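Local structure of sortase family protein (Clostridium perfringens, 6IXZ) at residues 117-125 with 168-176. The protein is a sortase C, a cysteine transpeptidase of the sortase family that probably joins pilin subunits during pilus assembly. Sequence-based numbering, arbitrary orientation.
Sequences KLFTDIDKL and TLLTCYPYG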
loop_
_atom_site.group_PDB
_atom_site.type_symbol
_atom_site.label_atom_id
_atom_site.label_comp_id
_atom_site.label_asym_id
_atom_site.label_seq_id
_atom_site.Cartn_x
_atom_site.Cartn_y
_atom_site.Cartn_z
ATOM N N LYS A 117 -3.642 -13.694 8.672
ATOM C CA LYS A 117 -2.480 -13.092 9.327
ATOM C C LYS A 117 -2.127 -11.751 8.702
ATOM O O LYS A 117 -1.759 -10.795 9.404
ATOM C CB LYS A 117 -1.271 -14.026 9.259
ATOM C CG LYS A 117 -1.301 -15.119 10.323
ATOM C CD LYS A 117 -0.071 -16.012 10.275
ATOM C CE LYS A 117 1.226 -15.218 10.338
ATOM N NZ LYS A 117 2.377 -16.065 10.763
ATOM N N LEU A 118 -2.261 -11.675 7.380
ATOM C CA LEU A 118 -1.945 -10.450 6.614
ATOM C C LEU A 118 -0.598 -9.831 7.007
ATOM O O LEU A 118 0.445 -10.340 6.582
ATOM C CB LEU A 118 -3.090 -9.425 6.700
ATOM C CG LEU A 118 -4.458 -9.875 6.151
ATOM C CD1 LEU A 118 -5.460 -8.722 6.156
ATOM C CD2 LEU A 118 -4.350 -10.438 4.766
ATOM N N PHE A 119 -0.598 -8.680 7.686
ATOM C CA PHE A 119 0.656 -8.007 8.032
ATOM C C PHE A 119 1.081 -8.266 9.467
ATOM O O PHE A 119 1.921 -7.522 10.013
ATOM C CB PHE A 119 0.582 -6.489 7.841
ATOM C CG PHE A 119 0.759 -6.019 6.431
ATOM C CD1 PHE A 119 1.246 -6.853 5.440
ATOM C CD2 PHE A 119 0.594 -4.671 6.142
ATOM C CE1 PHE A 119 1.421 -6.383 4.153
ATOM C CE2 PHE A 119 0.740 -4.197 4.851
ATOM C CZ PHE A 119 1.195 -5.049 3.859
ATOM N N THR A 120 0.499 -9.282 10.098
ATOM C CA THR A 120 0.819 -9.577 11.507
ATOM C C THR A 120 2.315 -9.694 11.790
ATOM O O THR A 120 2.833 -9.046 12.706
ATOM C CB THR A 120 0.084 -10.836 11.993
ATOM O OG1 THR A 120 -1.332 -10.555 12.064
ATOM C CG2 THR A 120 0.595 -11.288 13.369
ATOM N N ASP A 121 3.030 -10.422 10.937
ATOM C CA ASP A 121 4.438 -10.675 11.177
ATOM C C ASP A 121 5.382 -9.495 10.855
ATOM O O ASP A 121 6.609 -9.645 10.957
ATOM C CB ASP A 121 4.861 -11.923 10.401
ATOM C CG ASP A 121 4.313 -13.202 11.026
ATOM O OD1 ASP A 121 3.898 -13.173 12.208
ATOM O OD2 ASP A 121 4.262 -14.228 10.346
ATOM N N ILE A 122 4.846 -8.330 10.463
ATOM C CA ILE A 122 5.712 -7.157 10.272
ATOM C C ILE A 122 6.275 -6.681 11.588
ATOM O O ILE A 122 7.268 -5.964 11.596
ATOM C CB ILE A 122 5.086 -5.966 9.500
ATOM C CG1 ILE A 122 4.032 -5.230 10.345
ATOM C CG2 ILE A 122 4.567 -6.450 8.160
ATOM C CD1 ILE A 122 3.488 -3.987 9.681
ATOM N N ASP A 123 5.801 -7.272 12.673
ATOM C CA ASP A 123 6.411 -7.026 13.951
ATOM C C ASP A 123 7.755 -7.756 14.132
ATOM O O ASP A 123 8.524 -7.395 15.024
ATOM C CB ASP A 123 5.431 -7.316 15.073
ATOM C CG ASP A 123 5.312 -8.773 15.360
ATOM O OD1 ASP A 123 5.570 -9.579 14.449
ATOM O OD2 ASP A 123 4.961 -9.103 16.496
ATOM N N LYS A 124 8.136 -8.576 13.159
ATOM C CA LYS A 124 9.478 -9.200 13.171
ATOM C C LYS A 124 10.465 -8.478 12.269
ATOM O O LYS A 124 11.675 -8.733 12.316
ATOM C CB LYS A 124 9.395 -10.683 12.792
ATOM C CG LYS A 124 8.326 -11.466 13.552
ATOM C CD LYS A 124 8.300 -12.945 13.162
ATOM C CE LYS A 124 7.282 -13.730 13.989
ATOM N NZ LYS A 124 7.128 -15.146 13.539
ATOM N N LEU A 125 9.989 -7.520 11.490
ATOM C CA LEU A 125 10.896 -6.764 10.648
ATOM C C LEU A 125 11.778 -5.826 11.485
ATOM O O LEU A 125 11.359 -5.331 12.509
ATOM C CB LEU A 125 10.127 -5.958 9.611
ATOM C CG LEU A 125 9.356 -6.745 8.562
ATOM C CD1 LEU A 125 8.554 -5.808 7.683
ATOM C CD2 LEU A 125 10.303 -7.587 7.727
ATOM N N THR A 168 4.596 3.149 4.083
ATOM C CA THR A 168 4.393 2.585 5.411
ATOM C C THR A 168 3.452 1.364 5.390
ATOM O O THR A 168 2.399 1.338 4.700
ATOM C CB THR A 168 3.908 3.643 6.432
ATOM O OG1 THR A 168 4.940 4.614 6.699
ATOM C CG2 THR A 168 3.535 2.980 7.745
ATOM N N LEU A 169 3.905 0.299 6.040
ATOM C CA LEU A 169 3.062 -0.873 6.299
ATOM C C LEU A 169 2.413 -0.683 7.660
ATOM O O LEU A 169 3.064 -0.265 8.593
ATOM C CB LEU A 169 3.908 -2.142 6.289
ATOM C CG LEU A 169 4.814 -2.255 5.055
ATOM C CD1 LEU A 169 5.587 -3.555 5.074
ATOM C CD2 LEU A 169 3.983 -2.111 3.800
ATOM N N LEU A 170 1.103 -0.850 7.722
ATOM C CA LEU A 170 0.346 -0.565 8.938
ATOM C C LEU A 170 -0.462 -1.803 9.301
ATOM O O LEU A 170 -1.205 -2.335 8.472
ATOM C CB LEU A 170 -0.555 0.624 8.682
ATOM C CG LEU A 170 -1.460 1.165 9.769
ATOM C CD1 LEU A 170 -1.933 2.531 9.317
ATOM C CD2 LEU A 170 -2.645 0.213 9.957
ATOM N N THR A 171 -0.265 -2.305 10.517
ATOM C CA THR A 171 -1.124 -3.362 11.059
ATOM C C THR A 171 -1.711 -2.965 12.399
ATOM O O THR A 171 -1.065 -2.250 13.158
ATOM C CB THR A 171 -0.357 -4.675 11.244
ATOM O OG1 THR A 171 -1.271 -5.735 11.548
ATOM C CG2 THR A 171 0.634 -4.566 12.331
ATOM N N CYS A 172 -2.971 -3.305 12.655
ATOM C CA CYS A 172 -3.481 -3.218 14.029
ATOM C C CYS A 172 -2.645 -4.072 14.990
ATOM O O CYS A 172 -2.041 -5.070 14.588
ATOM C CB CYS A 172 -4.929 -3.659 14.107
ATOM S SG CYS A 172 -6.004 -2.682 13.094
ATOM N N TYR A 173 -2.596 -3.658 16.252
ATOM C CA TYR A 173 -1.548 -4.076 17.174
ATOM C C TYR A 173 -2.021 -3.773 18.589
ATOM O O TYR A 173 -2.939 -2.980 18.759
ATOM C CB TYR A 173 -0.246 -3.328 16.862
ATOM C CG TYR A 173 0.968 -3.875 17.581
ATOM C CD1 TYR A 173 1.642 -4.986 17.106
ATOM C CD2 TYR A 173 1.394 -3.312 18.766
ATOM C CE1 TYR A 173 2.700 -5.536 17.811
ATOM C CE2 TYR A 173 2.478 -3.816 19.451
ATOM C CZ TYR A 173 3.138 -4.917 18.967
ATOM O OH TYR A 173 4.207 -5.416 19.679
ATOM N N PRO A 174 -1.572 -4.568 19.574
ATOM C CA PRO A 174 -0.960 -5.886 19.425
ATOM C C PRO A 174 -1.920 -6.939 18.901
ATOM O O PRO A 174 -3.122 -6.693 18.806
ATOM C CB PRO A 174 -0.516 -6.251 20.850
ATOM C CG PRO A 174 -1.312 -5.394 21.746
ATOM C CD PRO A 174 -1.644 -4.146 20.983
ATOM N N TYR A 175 -1.375 -8.116 18.596
ATOM C CA TYR A 175 -2.111 -9.142 17.873
ATOM C C TYR A 175 -3.331 -9.635 18.645
ATOM O O TYR A 175 -3.199 -10.194 19.718
ATOM C CB TYR A 175 -1.203 -10.326 17.550
ATOM C CG TYR A 175 -1.951 -11.487 16.937
ATOM C CD1 TYR A 175 -2.249 -11.511 15.576
ATOM C CD2 TYR A 175 -2.396 -12.542 17.725
ATOM C CE1 TYR A 175 -2.963 -12.556 15.015
ATOM C CE2 TYR A 175 -3.087 -13.602 17.173
ATOM C CZ TYR A 175 -3.370 -13.605 15.817
ATOM O OH TYR A 175 -4.062 -14.652 15.267
ATOM N N GLY A 176 -4.512 -9.492 18.052
ATOM C CA GLY A 176 -5.745 -9.935 18.681
ATOM C C GLY A 176 -6.416 -8.864 19.509
ATOM O O GLY A 176 -7.558 -9.046 19.940
#
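In this sortase domain the loop 117-125, with its 3-10 segment 120-124, packs over the end of strand 165-173, which carries the predicted catalytic Cys172; Phe119 and Ile122 meet Leu169 and Thr171 there. No hydrogen bond links the two segments; they meet through side-chain packing, mostly apolar, plus one backbone carbonyl at a ring edge. The Phe119 and Leu169 side chains cross at about a right angle, with ring atom CE2 of Phe119 4.0 Å from CD2 of Leu169. Beside this, the carbonyl O of Leu170 lies in the plane of the Phe119 ring, at its edge, 3.8 Å from Phe119 CD2. Ile122 CD1 bridges Leu169 and Thr171, both directed at the loop, being 3.9 Å from both Leu169 CB and Thr171 CG2. A chi1 of 72° sets CG1 of Ile122 between the backbone N and the carbonyl carbon, and an extended chi2 (175°) carries CD1 out to the strand. Further along, Thr120 CG2 is 3.6 Å from Tyr175 CD1, approaching the ring obliquely, while Asp123 CB comes within 4.3 Å of Tyr173 CE1. Within the loop, Lys117 to Thr120 forms a type II' beta turn, and Lys117 NZ makes a salt bridge with Asp121 OD2 at 2.7 Å. Leu170 points away from the loop, and its side chain touches Val106 and Leu183 on neighbouring strands. Cys172 touches predicted proton donor/acceptor His110, consistent with the sortase beta-barrel, whose cysteine ends one strand and histidine follows its parallel neighbour.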